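Local structure of hypothetical protein Atu0120 (Agrobacterium tumefaciens, 2I6H) at residues Asp130-Val133 with Phe134-Pro138; Glu143-Ala146 with Ala147-Ala151; Asp153-Gln156 with Pro157-Gly160; Leu161-His164 with His165-His169; Arg170-Val173 with Glu174-Arg178. The protein is of unknown function; it belongs to the DUF924 family of bacterial proteins and folds as an all-helical chain that pairs with a second copy. One frame throughout, in Å; residues are numbered along the deposited sequence. Where two conformers were deposited one is given.

Contact 1 (Asp130-Val133 with Phe134-Pro138)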
loop_
_atom_site.group_PDB
_atom_site.type_symbol
_atom_site.label_atom_id
_atom_site.label_comp_id
_atom_site.label_asym_id
_atom_site.label_seq_id
_atom_site.Cartn_x
_atom_site.Cartn_y
_atom_site.Cartn_z
ATOM N N ASP A 130 -7.143 10.926 1.093
ATOM C CA ASP A 130 -6.562 10.189 -0.044
ATOM C C ASP A 130 -5.335 10.879 -0.644
ATOM O O ASP A 130 -4.475 10.232 -1.232
ATOM C CB ASP A 130 -7.603 10.086 -1.174
ATOM C CG ASP A 130 -8.623 8.977 -0.950
ATOM O OD1 ASP A 130 -8.427 8.184 -0.009
ATOM O OD2 ASP A 130 -9.597 8.874 -1.734
ATOM N N LEU A 131 -5.331 12.218 -0.571
ATOM C CA LEU A 131 -4.254 13.027 -1.188
ATOM C C LEU A 131 -3.170 13.451 -0.208
ATOM O O LEU A 131 -2.117 13.944 -0.595
ATOM C CB LEU A 131 -4.839 14.255 -1.891
ATOM C CG LEU A 131 -5.745 13.973 -3.107
ATOM C CD1 LEU A 131 -6.454 15.254 -3.474
ATOM C CD2 LEU A 131 -4.960 13.377 -4.312
ATOM N N ARG A 132 -3.454 13.299 1.073
ATOM C CA ARG A 132 -2.536 13.754 2.126
ATOM C C ARG A 132 -1.114 13.191 2.005
ATOM O O ARG A 132 -0.123 13.905 2.255
ATOM C CB ARG A 132 -3.178 13.333 3.456
ATOM C CG ARG A 132 -2.701 14.039 4.640
ATOM C CD ARG A 132 -3.843 14.012 5.727
ATOM N NE ARG A 132 -5.029 14.819 5.401
ATOM C CZ ARG A 132 -6.235 14.641 5.944
ATOM N NH1 ARG A 132 -6.424 13.668 6.829
ATOM N NH2 ARG A 132 -7.258 15.418 5.634
ATOM N N VAL A 133 -1.015 11.906 1.662
ATOM C CA VAL A 133 0.286 11.239 1.592
ATOM C C VAL A 133 1.292 11.950 0.645
ATOM O O VAL A 133 2.503 11.828 0.814
ATOM C CB VAL A 133 0.153 9.734 1.242
ATOM C CG1 VAL A 133 -0.293 9.560 -0.177
ATOM C CG2 VAL A 133 1.516 8.989 1.548
ATOM N N PHE A 134 0.777 12.647 -0.371
ATOM C CA PHE A 134 1.700 13.377 -1.287
ATOM C C PHE A 134 2.534 14.499 -0.654
ATOM O O PHE A 134 3.604 14.859 -1.190
ATOM C CB PHE A 134 0.967 13.750 -2.583
ATOM C CG PHE A 134 0.420 12.531 -3.255
ATOM C CD1 PHE A 134 1.309 11.655 -3.886
ATOM C CD2 PHE A 134 -0.935 12.154 -3.114
ATOM C CE1 PHE A 134 0.880 10.450 -4.454
ATOM C CE2 PHE A 134 -1.399 10.910 -3.685
ATOM C CZ PHE A 134 -0.475 10.075 -4.351
ATOM N N PHE A 135 2.058 15.048 0.480
ATOM C CA PHE A 135 2.847 15.980 1.281
ATOM C C PHE A 135 3.914 15.243 2.122
ATOM O O PHE A 135 4.830 15.877 2.643
ATOM C CB PHE A 135 1.928 16.791 2.238
ATOM C CG PHE A 135 1.072 17.782 1.537
ATOM C CD1 PHE A 135 1.603 19.009 1.108
ATOM C CD2 PHE A 135 -0.266 17.500 1.265
ATOM C CE1 PHE A 135 0.792 19.971 0.414
ATOM C CE2 PHE A 135 -1.098 18.456 0.611
ATOM C CZ PHE A 135 -0.548 19.700 0.169
ATOM N N TYR A 136 3.792 13.922 2.272
ATOM C CA TYR A 136 4.674 13.161 3.202
ATOM C C TYR A 136 5.745 12.377 2.451
ATOM O O TYR A 136 6.837 12.095 2.975
ATOM C CB TYR A 136 3.816 12.204 4.055
ATOM C CG TYR A 136 2.665 12.892 4.788
ATOM C CD1 TYR A 136 2.706 14.275 5.105
ATOM C CD2 TYR A 136 1.557 12.136 5.204
ATOM C CE1 TYR A 136 1.616 14.870 5.807
ATOM C CE2 TYR A 136 0.480 12.716 5.892
ATOM C CZ TYR A 136 0.526 14.071 6.192
ATOM O OH TYR A 136 -0.537 14.648 6.875
ATOM N N LEU A 137 5.422 12.004 1.207
ATOM C CA LEU A 137 6.349 11.215 0.404
ATOM C C LEU A 137 7.751 11.859 0.259
ATOM O O LEU A 137 8.745 11.115 0.231
ATOM C CB LEU A 137 5.737 10.847 -0.973
ATOM C CG LEU A 137 4.553 9.855 -0.871
ATOM C CD1 LEU A 137 3.935 9.680 -2.254
ATOM C CD2 LEU A 137 5.074 8.508 -0.358
ATOM N N PRO A 138 7.845 13.212 0.133
ATOM C CA PRO A 138 9.200 13.806 0.074
ATOM C C PRO A 138 10.054 13.398 1.298
ATOM O O PRO A 138 11.263 13.231 1.168
ATOM C CB PRO A 138 8.935 15.323 0.006
ATOM C CG PRO A 138 7.610 15.417 -0.702
ATOM C CD PRO A 138 6.807 14.244 -0.043
#

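Contact 2 (Glu143-Ala146 with Ala147-Ala151)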
loop_
_atom_site.group_PDB
_atom_site.type_symbol
_atom_site.label_atom_id
_atom_site.label_comp_id
_atom_site.label_asym_id
_atom_site.label_seq_id
_atom_site.Cartn_x
_atom_site.Cartn_y
_atom_site.Cartn_z
ATOM N N GLU A 143 17.282 10.880 2.003
ATOM C CA GLU A 143 18.297 10.031 2.631
ATOM C C GLU A 143 18.796 10.695 3.914
ATOM O O GLU A 143 19.925 11.155 3.968
ATOM C CB GLU A 143 19.435 9.761 1.640
ATOM C CG GLU A 143 18.967 8.960 0.450
ATOM C CD GLU A 143 20.093 8.575 -0.521
ATOM O OE1 GLU A 143 21.012 9.406 -0.801
ATOM O OE2 GLU A 143 20.044 7.434 -1.022
ATOM N N ASP A 144 17.920 10.791 4.912
ATOM C CA ASP A 144 18.294 11.306 6.230
ATOM C C ASP A 144 17.268 10.882 7.240
ATOM O O ASP A 144 16.078 10.775 7.003
ATOM C CB ASP A 144 18.521 12.821 6.308
ATOM C CG ASP A 144 17.245 13.614 6.146
ATOM O OD1 ASP A 144 16.834 13.796 4.985
ATOM O OD2 ASP A 144 16.667 14.064 7.166
ATOM N N ILE A 145 17.818 10.521 8.391
ATOM C CA ILE A 145 17.057 9.886 9.448
ATOM C C ILE A 145 15.957 10.758 9.992
ATOM O O ILE A 145 14.854 10.267 10.232
ATOM C CB ILE A 145 18.047 9.364 10.535
ATOM C CG1 ILE A 145 18.958 8.322 9.871
ATOM C CG2 ILE A 145 17.329 8.860 11.762
ATOM C CD1 ILE A 145 20.320 8.159 10.529
ATOM N N ALA A 146 16.227 12.061 10.164
ATOM C CA ALA A 146 15.191 12.972 10.697
ATOM C C ALA A 146 13.962 12.940 9.781
ATOM O O ALA A 146 12.834 12.812 10.266
ATOM C CB ALA A 146 15.713 14.398 10.777
ATOM N N ALA A 147 14.200 13.061 8.467
ATOM C CA ALA A 147 13.113 13.035 7.482
ATOM C C ALA A 147 12.329 11.738 7.567
ATOM O O ALA A 147 11.094 11.730 7.535
ATOM C CB ALA A 147 13.677 13.199 6.094
ATOM N N GLN A 148 13.033 10.626 7.702
ATOM C CA GLN A 148 12.339 9.327 7.773
ATOM C C GLN A 148 11.444 9.200 8.996
ATOM O O GLN A 148 10.340 8.666 8.911
ATOM C CB GLN A 148 13.359 8.198 7.754
ATOM C CG GLN A 148 14.105 8.076 6.405
ATOM C CD GLN A 148 13.186 7.707 5.253
ATOM O OE1 GLN A 148 12.208 6.981 5.422
ATOM N NE2 GLN A 148 13.509 8.196 4.069
ATOM N N GLN A 149 11.949 9.645 10.147
ATOM C CA GLN A 149 11.172 9.581 11.380
ATOM C C GLN A 149 9.967 10.483 11.251
ATOM O O GLN A 149 8.871 10.109 11.678
ATOM C CB GLN A 149 12.057 9.956 12.564
ATOM C CG GLN A 149 13.170 8.926 12.675
ATOM C CD GLN A 149 13.791 8.940 14.011
ATOM O OE1 GLN A 149 13.584 9.882 14.788
ATOM N NE2 GLN A 149 14.591 7.915 14.298
ATOM N N ARG A 150 10.165 11.646 10.639
ATOM C CA ARG A 150 9.058 12.553 10.373
ATOM C C ARG A 150 8.008 11.915 9.451
ATOM O O ARG A 150 6.801 12.023 9.726
ATOM C CB ARG A 150 9.555 13.852 9.769
ATOM C CG ARG A 150 8.488 14.910 9.721
ATOM C CD ARG A 150 9.033 16.219 9.164
ATOM N NE ARG A 150 8.009 17.250 9.315
ATOM C CZ ARG A 150 8.141 18.491 8.875
ATOM N NH1 ARG A 150 9.243 18.856 8.251
ATOM N NH2 ARG A 150 7.162 19.370 9.082
ATOM N N ALA A 151 8.466 11.226 8.399
ATOM C CA ALA A 151 7.545 10.499 7.508
ATOM C C ALA A 151 6.701 9.483 8.266
ATOM O O ALA A 151 5.484 9.407 8.038
ATOM C CB ALA A 151 8.327 9.763 6.383
#

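Contact 3 (Asp153-Gln156 with Pro157-Gly160)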
loop_
_atom_site.group_PDB
_atom_site.type_symbol
_atom_site.label_atom_id
_atom_site.label_comp_id
_atom_site.label_asym_id
_atom_site.label_seq_id
_atom_site.Cartn_x
_atom_site.Cartn_y
_atom_site.Cartn_z
ATOM N N ASP A 153 5.891 9.452 11.494
ATOM C CA ASP A 153 4.958 10.184 12.355
ATOM C C ASP A 153 3.788 10.721 11.549
ATOM O O ASP A 153 2.636 10.626 11.961
ATOM C CB ASP A 153 5.672 11.379 13.000
ATOM C CG ASP A 153 6.688 10.951 14.089
ATOM O OD1 ASP A 153 6.673 9.779 14.513
ATOM O OD2 ASP A 153 7.508 11.801 14.476
ATOM N N LEU A 154 4.090 11.271 10.386
ATOM C CA LEU A 154 3.037 11.855 9.561
ATOM C C LEU A 154 2.089 10.799 9.001
ATOM O O LEU A 154 0.886 11.059 8.874
ATOM C CB LEU A 154 3.666 12.678 8.423
ATOM C CG LEU A 154 4.324 13.995 8.863
ATOM C CD1 LEU A 154 5.177 14.511 7.716
ATOM C CD2 LEU A 154 3.253 15.013 9.298
ATOM N N ASN A 155 2.619 9.613 8.708
ATOM C CA ASN A 155 1.776 8.529 8.157
ATOM C C ASN A 155 1.010 7.741 9.231
ATOM O O ASN A 155 0.103 6.955 8.898
ATOM C CB ASN A 155 2.590 7.568 7.293
ATOM C CG ASN A 155 2.895 8.131 5.885
ATOM O OD1 ASN A 155 2.084 8.010 4.941
ATOM N ND2 ASN A 155 4.077 8.732 5.730
ATOM N N GLN A 156 1.375 7.913 10.497
ATOM C CA GLN A 156 0.707 7.141 11.551
ATOM C C GLN A 156 -0.834 7.301 11.493
ATOM O O GLN A 156 -1.554 6.266 11.468
ATOM C CB GLN A 156 1.306 7.415 12.950
ATOM C CG GLN A 156 0.819 6.488 14.063
ATOM C CD GLN A 156 1.754 5.313 14.379
ATOM O OE1 GLN A 156 2.928 5.285 13.973
ATOM N NE2 GLN A 156 1.236 4.341 15.144
ATOM N N PRO A 157 -1.355 8.558 11.459
ATOM C CA PRO A 157 -2.827 8.701 11.337
ATOM C C PRO A 157 -3.411 8.105 10.073
ATOM O O PRO A 157 -4.568 7.692 10.085
ATOM C CB PRO A 157 -3.060 10.211 11.272
ATOM C CG PRO A 157 -1.759 10.857 11.628
ATOM C CD PRO A 157 -0.665 9.867 11.596
ATOM N N LEU A 158 -2.649 8.078 8.982
ATOM C CA LEU A 158 -3.159 7.476 7.730
ATOM C C LEU A 158 -3.270 5.961 7.894
ATOM O O LEU A 158 -4.150 5.327 7.284
ATOM C CB LEU A 158 -2.229 7.796 6.554
ATOM C CG LEU A 158 -2.096 9.266 6.081
ATOM C CD1 LEU A 158 -1.189 9.358 4.856
ATOM C CD2 LEU A 158 -3.462 9.815 5.740
ATOM N N GLY A 159 -2.379 5.410 8.712
ATOM C CA GLY A 159 -2.370 3.966 9.036
ATOM C C GLY A 159 -2.175 3.010 7.864
ATOM O O GLY A 159 -1.725 3.396 6.774
ATOM N N GLY A 160 -2.504 1.728 8.115
ATOM C CA GLY A 160 -2.450 0.681 7.096
ATOM C C GLY A 160 -1.222 0.715 6.207
ATOM O O GLY A 160 -0.073 0.828 6.682
#

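Contact 4 (Leu161-His164 with His165-His169)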
loop_
_atom_site.group_PDB
_atom_site.type_symbol
_atom_site.label_atom_id
_atom_site.label_comp_id
_atom_site.label_asym_id
_atom_site.label_seq_id
_atom_site.Cartn_x
_atom_site.Cartn_y
_atom_site.Cartn_z
ATOM N N LEU A 161 -1.457 0.615 4.898
ATOM C CA LEU A 161 -0.364 0.531 3.960
ATOM C C LEU A 161 0.465 1.816 3.870
ATOM O O LEU A 161 1.657 1.738 3.552
ATOM C CB LEU A 161 -0.878 0.087 2.599
ATOM C CG LEU A 161 -1.197 -1.418 2.529
ATOM C CD1 LEU A 161 -2.288 -1.604 1.483
ATOM C CD2 LEU A 161 0.090 -2.279 2.233
ATOM N N TYR A 162 -0.145 2.983 4.142
ATOM C CA TYR A 162 0.616 4.246 4.120
ATOM C C TYR A 162 1.731 4.138 5.143
ATOM O O TYR A 162 2.892 4.418 4.859
ATOM C CB TYR A 162 -0.275 5.430 4.528
ATOM C CG TYR A 162 -1.431 5.661 3.588
ATOM C CD1 TYR A 162 -1.227 6.299 2.360
ATOM C CD2 TYR A 162 -2.723 5.268 3.930
ATOM C CE1 TYR A 162 -2.295 6.544 1.479
ATOM C CE2 TYR A 162 -3.817 5.501 3.058
ATOM C CZ TYR A 162 -3.588 6.137 1.841
ATOM O OH TYR A 162 -4.665 6.358 0.980
ATOM N N LEU A 163 1.346 3.716 6.342
ATOM C CA LEU A 163 2.297 3.546 7.444
ATOM C C LEU A 163 3.362 2.460 7.115
ATOM O O LEU A 163 4.560 2.684 7.301
ATOM C CB LEU A 163 1.551 3.252 8.753
ATOM C CG LEU A 163 2.470 3.176 9.983
ATOM C CD1 LEU A 163 3.535 4.319 10.088
ATOM C CD2 LEU A 163 1.658 3.089 11.257
ATOM N N HIS A 164 2.900 1.314 6.625
ATOM C CA HIS A 164 3.796 0.250 6.198
ATOM C C HIS A 164 4.865 0.800 5.229
ATOM O O HIS A 164 6.069 0.546 5.419
ATOM C CB HIS A 164 3.028 -0.922 5.573
ATOM C CG HIS A 164 3.911 -1.878 4.808
ATOM N ND1 HIS A 164 4.831 -2.700 5.430
ATOM C CD2 HIS A 164 3.999 -2.149 3.484
ATOM C CE1 HIS A 164 5.456 -3.428 4.517
ATOM N NE2 HIS A 164 4.969 -3.113 3.330
ATOM N N HIS A 165 4.445 1.548 4.197
ATOM C CA HIS A 165 5.427 2.068 3.221
ATOM C C HIS A 165 6.439 3.048 3.858
ATOM O O HIS A 165 7.628 3.033 3.537
ATOM C CB HIS A 165 4.692 2.745 2.062
ATOM C CG HIS A 165 3.829 1.807 1.265
ATOM N ND1 HIS A 165 2.692 2.223 0.595
ATOM C CD2 HIS A 165 3.944 0.481 1.025
ATOM C CE1 HIS A 165 2.131 1.181 -0.001
ATOM N NE2 HIS A 165 2.867 0.109 0.249
ATOM N N ALA A 166 5.951 3.918 4.731
ATOM C CA ALA A 166 6.860 4.865 5.428
ATOM C C ALA A 166 7.911 4.105 6.264
ATOM O O ALA A 166 9.088 4.486 6.308
ATOM C CB ALA A 166 6.046 5.825 6.316
ATOM N N GLU A 167 7.487 3.016 6.898
ATOM C CA GLU A 167 8.375 2.219 7.737
ATOM C C GLU A 167 9.380 1.441 6.898
ATOM O O GLU A 167 10.543 1.322 7.298
ATOM C CB GLU A 167 7.582 1.274 8.650
ATOM C CG GLU A 167 6.805 1.988 9.743
ATOM C CD GLU A 167 7.673 2.667 10.833
ATOM O OE1 GLU A 167 8.918 2.480 10.883
ATOM O OE2 GLU A 167 7.080 3.414 11.643
ATOM N N GLU A 168 8.941 0.957 5.728
ATOM C CA GLU A 168 9.828 0.284 4.753
ATOM C C GLU A 168 10.994 1.198 4.360
ATOM O O GLU A 168 12.169 0.773 4.312
ATOM C CB GLU A 168 9.053 -0.047 3.478
ATOM C CG GLU A 168 8.042 -1.192 3.611
ATOM C CD GLU A 168 8.714 -2.543 3.734
ATOM O OE1 GLU A 168 9.244 -3.059 2.718
ATOM O OE2 GLU A 168 8.709 -3.086 4.847
ATOM N N HIS A 169 10.668 2.458 4.067
ATOM C CA HIS A 169 11.692 3.405 3.672
ATOM C C HIS A 169 12.611 3.707 4.853
ATOM O O HIS A 169 13.835 3.745 4.667
ATOM C CB HIS A 169 11.062 4.709 3.138
ATOM C CG HIS A 169 10.492 4.592 1.745
ATOM N ND1 HIS A 169 9.284 3.975 1.469
ATOM C CD2 HIS A 169 10.962 5.046 0.556
ATOM C CE1 HIS A 169 9.039 4.056 0.171
ATOM N NE2 HIS A 169 10.040 4.707 -0.405
#

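Contact 5 (Arg170-Val173 with Glu174-Arg178)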
loop_
_atom_site.group_PDB
_atom_site.type_symbol
_atom_site.label_atom_id
_atom_site.label_comp_id
_atom_site.label_asym_id
_atom_site.label_seq_id
_atom_site.Cartn_x
_atom_site.Cartn_y
_atom_site.Cartn_z
ATOM N N ARG A 170 12.037 3.941 6.038
ATOM C CA ARG A 170 12.850 4.303 7.230
ATOM C C ARG A 170 13.855 3.207 7.562
ATOM O O ARG A 170 15.001 3.501 7.898
ATOM C CB ARG A 170 11.973 4.619 8.435
ATOM C CG ARG A 170 12.788 4.945 9.711
ATOM C CD ARG A 170 11.932 5.488 10.841
ATOM N NE ARG A 170 11.070 4.475 11.453
ATOM C CZ ARG A 170 11.426 3.722 12.485
ATOM N NH1 ARG A 170 12.654 3.833 13.023
ATOM N NH2 ARG A 170 10.554 2.848 12.986
ATOM N N ASP A 171 13.456 1.948 7.396
ATOM C CA ASP A 171 14.352 0.842 7.742
ATOM C C ASP A 171 15.616 0.844 6.886
ATOM O O ASP A 171 16.686 0.582 7.412
ATOM C CB ASP A 171 13.657 -0.492 7.559
ATOM C CG ASP A 171 12.657 -0.783 8.678
ATOM O OD1 ASP A 171 12.729 -0.160 9.777
ATOM O OD2 ASP A 171 11.787 -1.637 8.449
ATOM N N ILE A 172 15.472 1.115 5.576
ATOM C CA ILE A 172 16.618 1.143 4.674
ATOM C C ILE A 172 17.586 2.264 5.072
ATOM O O ILE A 172 18.808 2.045 5.162
ATOM C CB ILE A 172 16.171 1.281 3.191
ATOM C CG1 ILE A 172 15.201 0.152 2.808
ATOM C CG2 ILE A 172 17.376 1.283 2.256
ATOM C CD1 ILE A 172 14.420 0.460 1.522
ATOM N N VAL A 173 17.044 3.459 5.300
ATOM C CA VAL A 173 17.862 4.608 5.656
ATOM C C VAL A 173 18.516 4.436 7.035
ATOM O O VAL A 173 19.684 4.807 7.217
ATOM C CB VAL A 173 17.074 5.926 5.533
ATOM C CG1 VAL A 173 17.870 7.137 6.064
ATOM C CG2 VAL A 173 16.727 6.175 4.053
ATOM N N GLU A 174 17.804 3.885 8.013
ATOM C CA GLU A 174 18.423 3.716 9.326
ATOM C C GLU A 174 19.534 2.655 9.258
ATOM O O GLU A 174 20.500 2.712 10.003
ATOM C CB GLU A 174 17.367 3.497 10.424
ATOM C CG GLU A 174 16.627 4.809 10.780
ATOM C CD GLU A 174 15.595 4.645 11.887
ATOM O OE1 GLU A 174 15.027 3.548 12.018
ATOM O OE2 GLU A 174 15.317 5.617 12.621
ATOM N N ARG A 175 19.426 1.735 8.295
ATOM C CA ARG A 175 20.403 0.671 8.130
ATOM C C ARG A 175 21.641 1.120 7.335
ATOM O O ARG A 175 22.767 0.810 7.723
ATOM C CB ARG A 175 19.737 -0.543 7.488
ATOM C CG ARG A 175 20.662 -1.685 7.170
ATOM C CD ARG A 175 19.868 -2.986 7.047
ATOM N NE ARG A 175 20.717 -4.065 6.553
ATOM C CZ ARG A 175 20.307 -5.061 5.766
ATOM N NH1 ARG A 175 19.031 -5.136 5.360
ATOM N NH2 ARG A 175 21.186 -5.984 5.382
ATOM N N PHE A 176 21.440 1.887 6.273
ATOM C CA PHE A 176 22.533 2.241 5.357
ATOM C C PHE A 176 22.894 3.713 5.319
ATOM O O PHE A 176 23.944 4.094 4.730
ATOM C CB PHE A 176 22.189 1.762 3.935
ATOM C CG PHE A 176 22.016 0.285 3.842
ATOM C CD1 PHE A 176 23.091 -0.573 4.146
ATOM C CD2 PHE A 176 20.780 -0.270 3.475
ATOM C CE1 PHE A 176 22.943 -1.969 4.075
ATOM C CE2 PHE A 176 20.623 -1.669 3.393
ATOM C CZ PHE A 176 21.709 -2.515 3.693
ATOM N N GLY A 177 22.016 4.554 5.858
ATOM C CA GLY A 177 22.129 6.010 5.715
ATOM C C GLY A 177 21.716 6.568 4.338
ATOM O O GLY A 177 21.761 7.782 4.105
ATOM N N ARG A 178 21.233 5.690 3.464
ATOM C CA ARG A 178 20.868 6.043 2.086
ATOM C C ARG A 178 20.155 4.855 1.429
ATOM O O ARG A 178 20.073 3.760 2.015
ATOM C CB ARG A 178 22.151 6.389 1.299
ATOM C CG ARG A 178 23.103 5.204 1.141
ATOM C CD ARG A 178 24.480 5.658 0.596
ATOM N NE ARG A 178 25.358 4.516 0.318
ATOM C CZ ARG A 178 26.583 4.647 -0.210
ATOM N NH1 ARG A 178 27.078 5.852 -0.484
ATOM N NH2 ARG A 178 27.301 3.579 -0.482
#

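Contact 1 (Asp130-Val133 with Phe134-Pro138)
A turn links the end of helix 129-132 to the start of helix 137-140, and here Arg132 lies alongside Tyr136. CG of Arg132 is 3.2 Å from Tyr136 OH, and the two side chains point the same way. The carbonyl O of Arg132 sits over the centre of the Tyr136 ring, on one face. Both polar ends are held by other residues: Tyr136 OH bonds to Asp124, and the guanidinium of Arg132 reaches the backbone of Asp124 and Val127. Val133 O takes two backbone bonds, from Tyr136 N at 2.9 Å and from Leu137 N at 3.0 Å. The first donor stands well above the carbonyl plane, whereas the second comes nearly head-on. Val133 splits its two methyls. CG1, placed between the backbone N and the carbonyl carbon (chi1 70°), lies over a face of the Phe134 ring in a CH-pi contact, 4.0 Å from its centroid. CG2 meets Leu137 CG at the same distance, 4.0 Å. The Phe134 ring also makes edge-to-face pairs with Trp38 and Trp46. Leu131 and Phe134 pack on helix 80-97, while Phe135 and Tyr136 face helix 108-120.

Contact 2 (Glu143-Ala146 with Ala147-Ala151)
The backbone passes from an extended Asp144 into the first turns of helix 145-155, with bonds from Gln148 N to Asp144 O, Gln149 N to Ile145 O and Arg150 N to Ala146 O. Asp144 is the N-cap. Its OD2 accepts from Ala147 N at 3.0 Å, with an N-H...O angle of 156°. The N-H meets this oxygen from above the carboxylate plane. A chi1 of 69° sets CG between the backbone N and the carbonyl carbon, which turns the carboxylate back over the first turn. The same group rests on the methyl of Ala147, with OD2 3.3 Å from Ala147 CB.

Ile145 and Gln149, one turn apart, run side by side. The CG2 branch of Ile145 lies 3.8 Å from Gln149 NE2. The Gln149 chain is extended beyond CG, and its amide goes on to bond Glu174 of helix 160-176. Gln148 instead bends at chi2 (-64°), and its CG passes 3.4 Å from Asp144 O. NE2 then donates to the carbonyls of Ser140 and Ala142, just before the helix. Arg150 stretches out to a salt bridge with Asp116.

Asp144 thus satisfies an N-H that has no carbonyl a turn earlier in the helix to accept it. Its negative charge, next to the positive end of the helix dipole, would be expected to favour the helix start.

Contact 3 (Asp153-Gln156 with Pro157-Gly160)
Asn155 and Leu158 cross at the bend of a helical hairpin, formed by the antiparallel helices 145-155 and 160-176. The amide of Asn155 approaches the leucine with its oxygen: OD1 is 3.5 Å from Leu158 CD1. CG of Asn155 stands anti to its carbonyl carbon (chi1 -78°), and chi2 of -85° turns the amide so that ND2 faces back along the helix. There ND2 donates to Ala151 O, one turn earlier. That bond fixes which end of the amide meets the leucine. Leu158 also lays its CB 3.4 Å from Asn155 O, so it touches both the backbone and the side chain of Asn155.

Pro157 packs its ring back on two carbonyls of the first helix. Its CD is 3.4 Å from Asp153 O and equally close to Leu154 O. Proline has no N-H to give, so the helical bond back to Asp153 O cannot form here. The amide of Gln156 ends beside Leu163 of the next helix.

Glycine closes the turn. Gly159 has a positive phi of 61°, and Gly160 follows with another; such angles favour glycine. Asn155 packs on Val133 and Tyr136, and also on Tyr162 and Ala166 of helix 160-176. The turn itself is held by Gly159 N, which donates to Asn155 O at 2.9 Å and more weakly to Gln156 O at 3.0 Å.

Contact 4 (Leu161-His164 with His165-His169)
CG of Glu168 lies over one face of the His164 ring, offset toward the rim. This is a CH-pi contact, 3.8 Å from the ring centroid and 23° off the ring normal. The carboxylate goes on past the rim on the CE1 side, with OE2 3.3 Å from His164 CE1. Its plane is tilted 26° from the ring plane, and it is not stacked on the ring. Two torsions bring them together: His164 has CG anti to the backbone N (chi1 165°), and Glu168 bends back at chi2.

His165 crosses His164 obliquely, and the CD2 atoms of His164 and His165 are 3.6 Å apart. One face of the His165 ring sits over Leu161 O, offset toward the ring rim. Leu161 O accepts from His165 N at 2.9 Å; His165 ND1, though near, is not bonded to it. His169 fixes its ring by folding back on the helix. ND1 of His169 donates to His165 O at 2.8 Å, and the oxygen lies in the plane of the ring. The same oxygen takes His169 N from the opposite face of its carbonyl plane.

On another side of the helix, Leu163 and Glu167 run side by side. Glu167 OE1 forms a salt bridge with Arg170. A calcium ion lies about 4 Å from the nearest atom of the Glu168 side chain, and Asp48 of the second subunit is close to Glu168 OE2.

This first half of helix 160-176 lies between two partners. Tyr162, Ala166 and Glu167 pack on helix 145-155. Leu161 meets Leu161 of the second subunit, while Leu163 and His164 touch Pro43 of that subunit.

Contact 5 (Arg170-Val173 with Glu174-Arg178)
The charged part of this contact is an i to i+4 salt bridge between Arg170 and Glu174 in the last turns of helix 160-176. NH1 of Arg170 lies 2.6 Å from Glu174 OE1 and makes a weak hydrogen bond to OE2 of the same residue at 3.2 Å. The guanidinium and carboxylate planes stand almost at right angles, 87° apart, so this is not a flat, two-pronged pairing. A bend at chi3 (72°) turns the guanidinium of Arg170 toward the acid.

The apolar part lies on another side of the helix. Ile172 CG2 meets the Phe176 ring at its edge, 3.9 Å from CD2. Arg175 CG lies over the centre of one face of the same ring. Tyr197 of helix 192-199 also meets this ring.

Backbone bonds mark the end of the helix. Glu174 N donates to Arg170 O at 2.8 Å, and Phe176 N to Ile172 O at 2.9 Å. Arg175 N makes only weak bonds, to Asp171 O and Ile172 O. Gly177 N then reaches Val173 O at 2.7 Å, and its positive phi (76°) turns the chain out of the helix.

With Glu167 as a second partner beside Glu174, Arg170 is held by two acids. Such an arrangement would be expected to keep the guanidinium in place and offset their negative charge.

How the contacts relate
The five contacts follow one another along the chain; none nests in another or crosses it. Contact 1 closes the turn between helices 129-132 and 137-140. Contact 2 starts helix 145-155, contact 3 ends it, and contacts 4 and 5 form successive parts of helix 160-176. Contact 3 is the bend of a helical hairpin, so the chain returns past itself: contact 2 lies beside contact 5, their centres about 9 Å apart, and also touches contact 4. Asn155 ties contact 3 to contacts 1 and 4, and Val133 of contact 1 reaches Tyr162 of contact 4. Contacts 1 and 5 stay apart, about 9 Å between nearest atoms.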